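Local coordinates for lectin-like protein (Entamoeba histolytica HM-1:IMSS-A, PDB 5ZBT) that is the legume lectin-like domain of an ERGIC-53-like membrane protein and may bind D-mannose, although its function is not established, at residues 69-82 / 200-212. Numbering follows the deposited sequence.
Sequences MNGKYKVDLPSFEL and DIDIPPFYLGISA
V75 and F206 meet at the centre: methyl CG2 of V75 sits over one face of the F206 ring, 3.7 Å from its centroid. The same ring touches L77 CD1 and meets the F80 ring obliquely, with planes at 46°. L82 CD1 and L208 CD1 extend this apolar layer, and L102 and Y229 help to close it between the two sheets of the legume-lectin β-sandwich.

The backbones pair antiparallel twice. M69 and I210 exchange two bonds, M69 N to I210 O being 2.7 Å and nearly straight; V75 and F206 exchange two more beyond the intervening loop, where the register has shifted by two residues. Between them G71 N donates to L208 O, less straight than its neighbours, and a water bridges L208 N and Y73 O.

The outer side is more open to solvent, though K74 still packs closely: its CB lies over the centre of the Y207 ring in a CH-pi contact, 3.9 Å from the centroid, and a bend at chi3 (-114°) helps bring CE to 3.3 Å from P205 O. K74 NZ bonds to E104 O; it also reaches, weakly, a second water whose O donates to P205 O (2.7 Å). Apolar packing thus covers the inner side; outside, backbone bonds, waters and the K74-Y207 CH-pi contact hold the 72-79 connection, which links strands of different sheets, to residues 205-208.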
ATOM      1  N   MET A  69       8.132   3.109   3.794  1.00 18.21           N
ATOM      2  CA  MET A  69       8.725   1.854   4.223  1.00 14.87           C
ATOM      3  C   MET A  69       9.123   1.135   2.938  1.00 16.57           C
ATOM      4  O   MET A  69       8.253   0.782   2.140  1.00 16.34           O
ATOM      5  CB  MET A  69       7.706   1.060   5.038  1.00 14.68           C
ATOM      6  CG  MET A  69       8.248   0.064   6.017  1.00 16.75           C
ATOM      7  SD  MET A  69       6.822  -0.616   6.867  1.00 23.36           S
ATOM      8  CE  MET A  69       7.465  -2.191   7.348  1.00 13.84           C
ATOM      9  N   ASN A  70      10.427   0.944   2.731  1.00 19.57           N
ATOM     10  CA  ASN A  70      10.993   0.448   1.475  1.00 17.41           C
ATOM     11  C   ASN A  70      11.500  -0.977   1.638  1.00 16.37           C
ATOM     12  O   ASN A  70      12.381  -1.227   2.468  1.00 17.61           O
ATOM     13  CB  ASN A  70      12.156   1.324   1.014  1.00 17.52           C
ATOM     14  CG  ASN A  70      11.703   2.538   0.290  1.00 21.23           C
ATOM     15  OD1 ASN A  70      10.595   2.565  -0.254  1.00 21.64           O
ATOM     16  ND2 ASN A  70      12.550   3.568   0.269  1.00 17.87           N
ATOM     17  N   GLY A  71      10.975  -1.894   0.823  1.00 15.48           N
ATOM     18  CA  GLY A  71      11.526  -3.232   0.747  1.00 13.39           C
ATOM     19  C   GLY A  71      13.005  -3.179   0.402  1.00 18.00           C
ATOM     20  O   GLY A  71      13.417  -2.440  -0.493  1.00 16.78           O
ATOM     21  N   LYS A  72      13.828  -3.932   1.126  1.00 19.35           N
ATOM     22  CA  LYS A  72      15.251  -3.928   0.817  1.00 25.96           C
ATOM     23  C   LYS A  72      15.570  -4.729  -0.442  1.00 27.61           C
ATOM     24  O   LYS A  72      16.473  -4.348  -1.196  1.00 25.42           O
ATOM     25  CB  LYS A  72      16.046  -4.477   2.005  1.00 27.41           C
ATOM     26  CG  LYS A  72      15.983  -3.595   3.230  1.00 21.64           C
ATOM     27  CD  LYS A  72      17.207  -3.769   4.083  1.00 26.38           C
ATOM     28  CE  LYS A  72      16.849  -4.273   5.457  1.00 24.88           C
ATOM     29  NZ  LYS A  72      17.048  -3.189   6.442  1.00 28.04           N
ATOM     30  N   TYR A  73      14.831  -5.811  -0.696  1.00 22.54           N
ATOM     31  CA  TYR A  73      15.190  -6.794  -1.710  1.00 21.81           C
ATOM     32  C   TYR A  73      14.174  -6.788  -2.850  1.00 20.18           C
ATOM     33  O   TYR A  73      12.976  -6.997  -2.628  1.00 19.79           O
ATOM     34  CB  TYR A  73      15.321  -8.177  -1.065  1.00 23.92           C
ATOM     35  CG  TYR A  73      16.317  -8.114   0.075  1.00 29.58           C
ATOM     36  CD1 TYR A  73      17.642  -7.760  -0.169  1.00 34.35           C
ATOM     37  CD2 TYR A  73      15.929  -8.328   1.396  1.00 27.44           C
ATOM     38  CE1 TYR A  73      18.570  -7.650   0.866  1.00 35.36           C
ATOM     39  CE2 TYR A  73      16.852  -8.222   2.441  1.00 30.94           C
ATOM     40  CZ  TYR A  73      18.176  -7.882   2.168  1.00 34.78           C
ATOM     41  OH  TYR A  73      19.125  -7.772   3.177  1.00 32.27           O
ATOM     42  N   LYS A  74      14.663  -6.536  -4.061  1.00 16.86           N
ATOM     43  CA  LYS A  74      13.832  -6.607  -5.254  1.00 13.99           C
ATOM     44  C   LYS A  74      13.419  -8.051  -5.528  1.00 21.29           C
ATOM     45  O   LYS A  74      14.260  -8.964  -5.507  1.00 19.78           O
ATOM     46  CB  LYS A  74      14.602  -6.026  -6.437  1.00 12.32           C
ATOM     47  CG  LYS A  74      13.884  -6.145  -7.765  1.00 17.53           C
ATOM     48  CD  LYS A  74      14.665  -5.438  -8.876  1.00 19.07           C
ATOM     49  CE  LYS A  74      13.885  -4.232  -9.390  1.00 18.57           C
ATOM     50  NZ  LYS A  74      14.761  -3.245 -10.088  1.00 19.95           N
ATOM     51  N   VAL A  75      12.124  -8.263  -5.802  1.00 16.82           N
ATOM     52  CA  VAL A  75      11.570  -9.606  -5.955  1.00 15.41           C
ATOM     53  C   VAL A  75      11.168  -9.855  -7.405  1.00 17.24           C
ATOM     54  O   VAL A  75      10.758  -8.947  -8.136  1.00 14.09           O
ATOM     55  CB  VAL A  75      10.366  -9.845  -5.017  1.00 16.35           C
ATOM     56  CG1 VAL A  75      10.814  -9.853  -3.576  1.00 14.32           C
ATOM     57  CG2 VAL A  75       9.266  -8.799  -5.236  1.00 10.03           C
ATOM     58  N   ASP A  76      11.284 -11.116  -7.814  1.00 19.42           N
ATOM     59  CA  ASP A  76      10.852 -11.598  -9.128  1.00 20.70           C
ATOM     60  C   ASP A  76       9.790 -12.663  -8.874  1.00 20.03           C
ATOM     61  O   ASP A  76      10.124 -13.833  -8.696  1.00 20.25           O
ATOM     62  CB  ASP A  76      12.030 -12.162  -9.920  1.00 25.59           C
ATOM     63  CG  ASP A  76      11.702 -12.391 -11.389  1.00 27.47           C
ATOM     64  OD1 ASP A  76      10.513 -12.301 -11.763  1.00 26.58           O
ATOM     65  OD2 ASP A  76      12.647 -12.625 -12.173  1.00 32.57           O
ATOM     66  N   LEU A  77       8.511 -12.259  -8.866  1.00 16.63           N
ATOM     67  CA  LEU A  77       7.572 -13.211  -8.284  1.00 20.26           C
ATOM     68  C   LEU A  77       6.786 -13.950  -9.354  1.00 15.13           C
ATOM     69  O   LEU A  77       6.551 -13.420 -10.441  1.00 23.93           O
ATOM     70  CB  LEU A  77       6.582 -12.495  -7.355  1.00 17.92           C
ATOM     71  CG  LEU A  77       7.172 -11.855  -6.100  1.00 14.46           C
ATOM     72  CD1 LEU A  77       6.064 -11.251  -5.292  1.00 10.37           C
ATOM     73  CD2 LEU A  77       7.932 -12.899  -5.291  1.00 17.60           C
ATOM     74  N   PRO A  78       6.360 -15.177  -9.063  1.00 22.31           N
ATOM     75  CA  PRO A  78       5.301 -15.795  -9.872  1.00 20.55           C
ATOM     76  C   PRO A  78       3.969 -15.162  -9.518  1.00 19.01           C
ATOM     77  O   PRO A  78       3.939 -14.192  -8.754  1.00 16.34           O
ATOM     78  CB  PRO A  78       5.349 -17.262  -9.442  1.00 19.40           C
ATOM     79  CG  PRO A  78       5.746 -17.169  -8.002  1.00 21.16           C
ATOM     80  CD  PRO A  78       6.711 -16.007  -7.893  1.00 17.91           C
ATOM     81  N   SER A  79       2.869 -15.704 -10.033  1.00 18.49           N
ATOM     82  CA  SER A  79       1.560 -15.182  -9.675  1.00 19.38           C
ATOM     83  C   SER A  79       1.455 -15.113  -8.164  1.00 17.60           C
ATOM     84  O   SER A  79       1.826 -16.053  -7.460  1.00 20.28           O
ATOM     85  CB  SER A  79       0.451 -16.054 -10.259  1.00 12.69           C
ATOM     86  OG  SER A  79       0.524 -15.996 -11.666  1.00 12.61           O
ATOM     87  N   PHE A  80       1.006 -13.970  -7.668  1.00 15.02           N
ATOM     88  CA  PHE A  80       1.080 -13.731  -6.242  1.00 20.06           C
ATOM     89  C   PHE A  80      -0.167 -13.013  -5.773  1.00 19.44           C
ATOM     90  O   PHE A  80      -0.929 -12.442  -6.564  1.00 15.40           O
ATOM     91  CB  PHE A  80       2.324 -12.914  -5.860  1.00 13.70           C
ATOM     92  CG  PHE A  80       2.362 -11.548  -6.461  1.00 14.41           C
ATOM     93  CD1 PHE A  80       1.761 -10.474  -5.809  1.00 15.13           C
ATOM     94  CD2 PHE A  80       3.012 -11.328  -7.676  1.00 14.23           C
ATOM     95  CE1 PHE A  80       1.787  -9.205  -6.355  1.00 12.19           C
ATOM     96  CE2 PHE A  80       3.063 -10.065  -8.226  1.00 14.71           C
ATOM     97  CZ  PHE A  80       2.448  -8.990  -7.561  1.00 16.28           C
ATOM     98  N   GLU A  81      -0.349 -13.044  -4.458  1.00 15.46           N
ATOM     99  CA  GLU A  81      -1.377 -12.271  -3.788  1.00 14.01           C
ATOM    100  C   GLU A  81      -0.738 -11.630  -2.564  1.00 15.22           C
ATOM    101  O   GLU A  81      -0.069 -12.316  -1.779  1.00 11.73           O
ATOM    102  CB  GLU A  81      -2.578 -13.149  -3.404  1.00  8.05           C
ATOM    103  CG  GLU A  81      -3.451 -12.500  -2.361  1.00 13.37           C
ATOM    104  CD  GLU A  81      -4.805 -13.177  -2.182  1.00 16.84           C
ATOM    105  OE1 GLU A  81      -5.372 -13.711  -3.164  1.00 14.74           O
ATOM    106  OE2 GLU A  81      -5.317 -13.144  -1.043  1.00 17.32           O
ATOM    107  N   LEU A  82      -0.892 -10.312  -2.436  1.00  8.95           N
ATOM    108  CA  LEU A  82      -0.487  -9.595  -1.238  1.00  7.25           C
ATOM    109  C   LEU A  82      -1.731  -9.175  -0.465  1.00 12.34           C
ATOM    110  O   LEU A  82      -2.723  -8.720  -1.060  1.00 11.42           O
ATOM    111  CB  LEU A  82       0.373  -8.374  -1.578  1.00  8.03           C
ATOM    112  CG  LEU A  82       1.519  -8.604  -2.564  1.00 11.66           C
ATOM    113  CD1 LEU A  82       2.036  -7.293  -3.136  1.00  9.32           C
ATOM    114  CD2 LEU A  82       2.644  -9.366  -1.892  1.00 13.50           C
ATOM    115  N   ASP A 200      -3.785  -6.813 -19.322  1.00 18.30           N
ATOM    116  CA  ASP A 200      -2.583  -6.525 -20.112  1.00 28.09           C
ATOM    117  C   ASP A 200      -1.666  -5.500 -19.423  1.00 25.38           C
ATOM    118  O   ASP A 200      -1.179  -4.542 -20.026  1.00 27.28           O
ATOM    119  CB  ASP A 200      -2.967  -6.074 -21.528  1.00 27.35           C
ATOM    120  CG  ASP A 200      -1.785  -6.070 -22.472  1.00 32.60           C
ATOM    121  OD1 ASP A 200      -1.108  -7.120 -22.585  1.00 39.45           O
ATOM    122  OD2 ASP A 200      -1.528  -5.014 -23.098  1.00 35.04           O
ATOM    123  N   ILE A 201      -1.410  -5.722 -18.138  1.00 24.68           N
ATOM    124  CA  ILE A 201      -0.524  -4.871 -17.353  1.00 18.29           C
ATOM    125  C   ILE A 201       0.667  -5.714 -16.927  1.00 20.33           C
ATOM    126  O   ILE A 201       0.501  -6.854 -16.474  1.00 24.62           O
ATOM    127  CB  ILE A 201      -1.247  -4.253 -16.143  1.00 18.52           C
ATOM    128  CG1 ILE A 201      -0.297  -3.420 -15.292  1.00 16.12           C
ATOM    129  CG2 ILE A 201      -1.936  -5.321 -15.293  1.00 18.84           C
ATOM    130  CD1 ILE A 201      -1.042  -2.665 -14.186  1.00 12.87           C
ATOM    131  N   ASP A 202       1.859  -5.172 -17.117  1.00 21.75           N
ATOM    132  CA  ASP A 202       3.103  -5.870 -16.852  1.00 19.92           C
ATOM    133  C   ASP A 202       3.658  -5.430 -15.512  1.00 16.56           C
ATOM    134  O   ASP A 202       3.594  -4.249 -15.170  1.00 16.23           O
ATOM    135  CB  ASP A 202       4.112  -5.572 -17.954  1.00 28.47           C
ATOM    136  CG  ASP A 202       4.297  -6.736 -18.892  1.00 38.12           C
ATOM    137  OD1 ASP A 202       4.980  -6.546 -19.916  1.00 50.70           O
ATOM    138  OD2 ASP A 202       3.778  -7.838 -18.590  1.00 42.12           O
ATOM    139  N   ILE A 203       4.198  -6.383 -14.760  1.00 19.83           N
ATOM    140  CA  ILE A 203       4.893  -6.078 -13.509  1.00 18.64           C
ATOM    141  C   ILE A 203       6.284  -6.695 -13.562  1.00 16.45           C
ATOM    142  O   ILE A 203       6.445  -7.897 -13.299  1.00 20.55           O
ATOM    143  CB  ILE A 203       4.118  -6.577 -12.278  1.00 20.82           C
ATOM    144  CG1 ILE A 203       2.696  -6.003 -12.282  1.00 21.94           C
ATOM    145  CG2 ILE A 203       4.843  -6.180 -11.009  1.00 13.76           C
ATOM    146  CD1 ILE A 203       1.860  -6.437 -11.116  1.00 20.98           C
ATOM    147  N   PRO A 204       7.310  -5.918 -13.886  1.00 17.19           N
ATOM    148  CA  PRO A 204       8.687  -6.426 -13.829  1.00 19.74           C
ATOM    149  C   PRO A 204       9.111  -6.650 -12.386  1.00 15.11           C
ATOM    150  O   PRO A 204       8.373  -6.279 -11.461  1.00 16.37           O
ATOM    151  CB  PRO A 204       9.503  -5.297 -14.486  1.00 17.86           C
ATOM    152  CG  PRO A 204       8.502  -4.365 -15.101  1.00 20.36           C
ATOM    153  CD  PRO A 204       7.258  -4.506 -14.285  1.00 17.58           C
ATOM    154  N   PRO A 205      10.281  -7.244 -12.144  1.00 17.36           N
ATOM    155  CA  PRO A 205      10.792  -7.326 -10.761  1.00 18.76           C
ATOM    156  C   PRO A 205      10.672  -5.986 -10.031  1.00 15.21           C
ATOM    157  O   PRO A 205      10.864  -4.922 -10.619  1.00 13.14           O
ATOM    158  CB  PRO A 205      12.254  -7.737 -10.953  1.00 18.12           C
ATOM    159  CG  PRO A 205      12.260  -8.508 -12.258  1.00 19.86           C
ATOM    160  CD  PRO A 205      11.173  -7.918 -13.119  1.00 13.52           C
ATOM    161  N   PHE A 206      10.331  -6.034  -8.741  1.00 11.15           N
ATOM    162  CA  PHE A 206       9.992  -4.799  -8.042  1.00 13.19           C
ATOM    163  C   PHE A 206      10.440  -4.827  -6.583  1.00 11.82           C
ATOM    164  O   PHE A 206      10.623  -5.882  -5.970  1.00 10.33           O
ATOM    165  CB  PHE A 206       8.479  -4.513  -8.109  1.00 10.45           C
ATOM    166  CG  PHE A 206       7.620  -5.568  -7.437  1.00  9.90           C
ATOM    167  CD1 PHE A 206       7.087  -6.630  -8.170  1.00 10.28           C
ATOM    168  CD2 PHE A 206       7.340  -5.500  -6.085  1.00  6.69           C
ATOM    169  CE1 PHE A 206       6.291  -7.596  -7.563  1.00  9.39           C
ATOM    170  CE2 PHE A 206       6.550  -6.468  -5.472  1.00  7.09           C
ATOM    171  CZ  PHE A 206       6.020  -7.512  -6.213  1.00  8.44           C
ATOM    172  N   TYR A 207      10.589  -3.630  -6.031  1.00 13.60           N
ATOM    173  CA  TYR A 207      10.615  -3.431  -4.593  1.00 10.76           C
ATOM    174  C   TYR A 207       9.211  -3.113  -4.098  1.00 11.85           C
ATOM    175  O   TYR A 207       8.493  -2.311  -4.703  1.00 11.51           O
ATOM    176  CB  TYR A 207      11.534  -2.279  -4.212  1.00 10.92           C
ATOM    177  CG  TYR A 207      12.992  -2.407  -4.603  1.00 14.33           C
ATOM    178  CD1 TYR A 207      13.916  -2.971  -3.724  1.00 15.51           C
ATOM    179  CD2 TYR A 207      13.455  -1.897  -5.809  1.00 14.53           C
ATOM    180  CE1 TYR A 207      15.260  -3.059  -4.050  1.00 16.63           C
ATOM    181  CE2 TYR A 207      14.789  -1.977  -6.146  1.00 18.53           C
ATOM    182  CZ  TYR A 207      15.690  -2.559  -5.260  1.00 19.53           C
ATOM    183  OH  TYR A 207      17.020  -2.633  -5.585  1.00 17.03           O
ATOM    184  N   LEU A 208       8.836  -3.711  -2.972  1.00 11.71           N
ATOM    185  CA  LEU A 208       7.538  -3.456  -2.369  1.00  8.64           C
ATOM    186  C   LEU A 208       7.672  -2.313  -1.369  1.00 13.27           C
ATOM    187  O   LEU A 208       8.487  -2.384  -0.436  1.00 14.19           O
ATOM    188  CB  LEU A 208       6.997  -4.710  -1.684  1.00 10.88           C
ATOM    189  CG  LEU A 208       5.601  -4.505  -1.089  1.00 13.61           C
ATOM    190  CD1 LEU A 208       4.594  -4.221  -2.210  1.00 10.68           C
ATOM    191  CD2 LEU A 208       5.180  -5.704  -0.293  1.00 11.09           C
ATOM    192  N   GLY A 209       6.884  -1.260  -1.556  1.00 10.65           N
ATOM    193  CA  GLY A 209       6.881  -0.133  -0.646  1.00 10.57           C
ATOM    194  C   GLY A 209       5.516   0.091  -0.020  1.00  9.90           C
ATOM    195  O   GLY A 209       4.482  -0.269  -0.591  1.00 10.15           O
ATOM    196  N   ILE A 210       5.521   0.684   1.167  1.00  7.52           N
ATOM    197  CA  ILE A 210       4.313   1.167   1.821  1.00 11.20           C
ATOM    198  C   ILE A 210       4.576   2.602   2.245  1.00 14.47           C
ATOM    199  O   ILE A 210       5.682   2.931   2.691  1.00 16.42           O
ATOM    200  CB  ILE A 210       3.915   0.291   3.033  1.00 16.26           C
ATOM    201  CG1 ILE A 210       3.710  -1.159   2.602  1.00 11.60           C
ATOM    202  CG2 ILE A 210       2.628   0.822   3.726  1.00 16.26           C
ATOM    203  CD1 ILE A 210       3.631  -2.130   3.751  1.00 13.62           C
ATOM    204  N   SER A 211       3.572   3.464   2.083  1.00 15.56           N
ATOM    205  CA  SER A 211       3.705   4.875   2.421  1.00 11.20           C
ATOM    206  C   SER A 211       2.361   5.415   2.879  1.00 14.30           C
ATOM    207  O   SER A 211       1.309   4.812   2.639  1.00 13.68           O
ATOM    208  CB  SER A 211       4.200   5.694   1.234  1.00 10.13           C
ATOM    209  OG  SER A 211       3.159   5.842   0.291  1.00 12.36           O
ATOM    210  N   ALA A 212       2.404   6.581   3.526  1.00  9.72           N
ATOM    211  CA  ALA A 212       1.165   7.227   3.921  1.00 12.02           C
ATOM    212  C   ALA A 212       1.437   8.684   4.240  1.00 12.62           C
ATOM    213  O   ALA A 212       2.548   9.061   4.616  1.00  8.96           O
ATOM    214  CB  ALA A 212       0.511   6.535   5.132  1.00 12.59           C
TER
HETATM  215  O   HOH W   1      10.744  -5.410  -1.526  1.00 15.01           O
HETATM  216  O   HOH W   2      12.736  -4.187 -12.463  1.00 19.76           O
HETATM  217  O   HOH W   3       8.623 -10.262 -12.516  1.00 27.92           O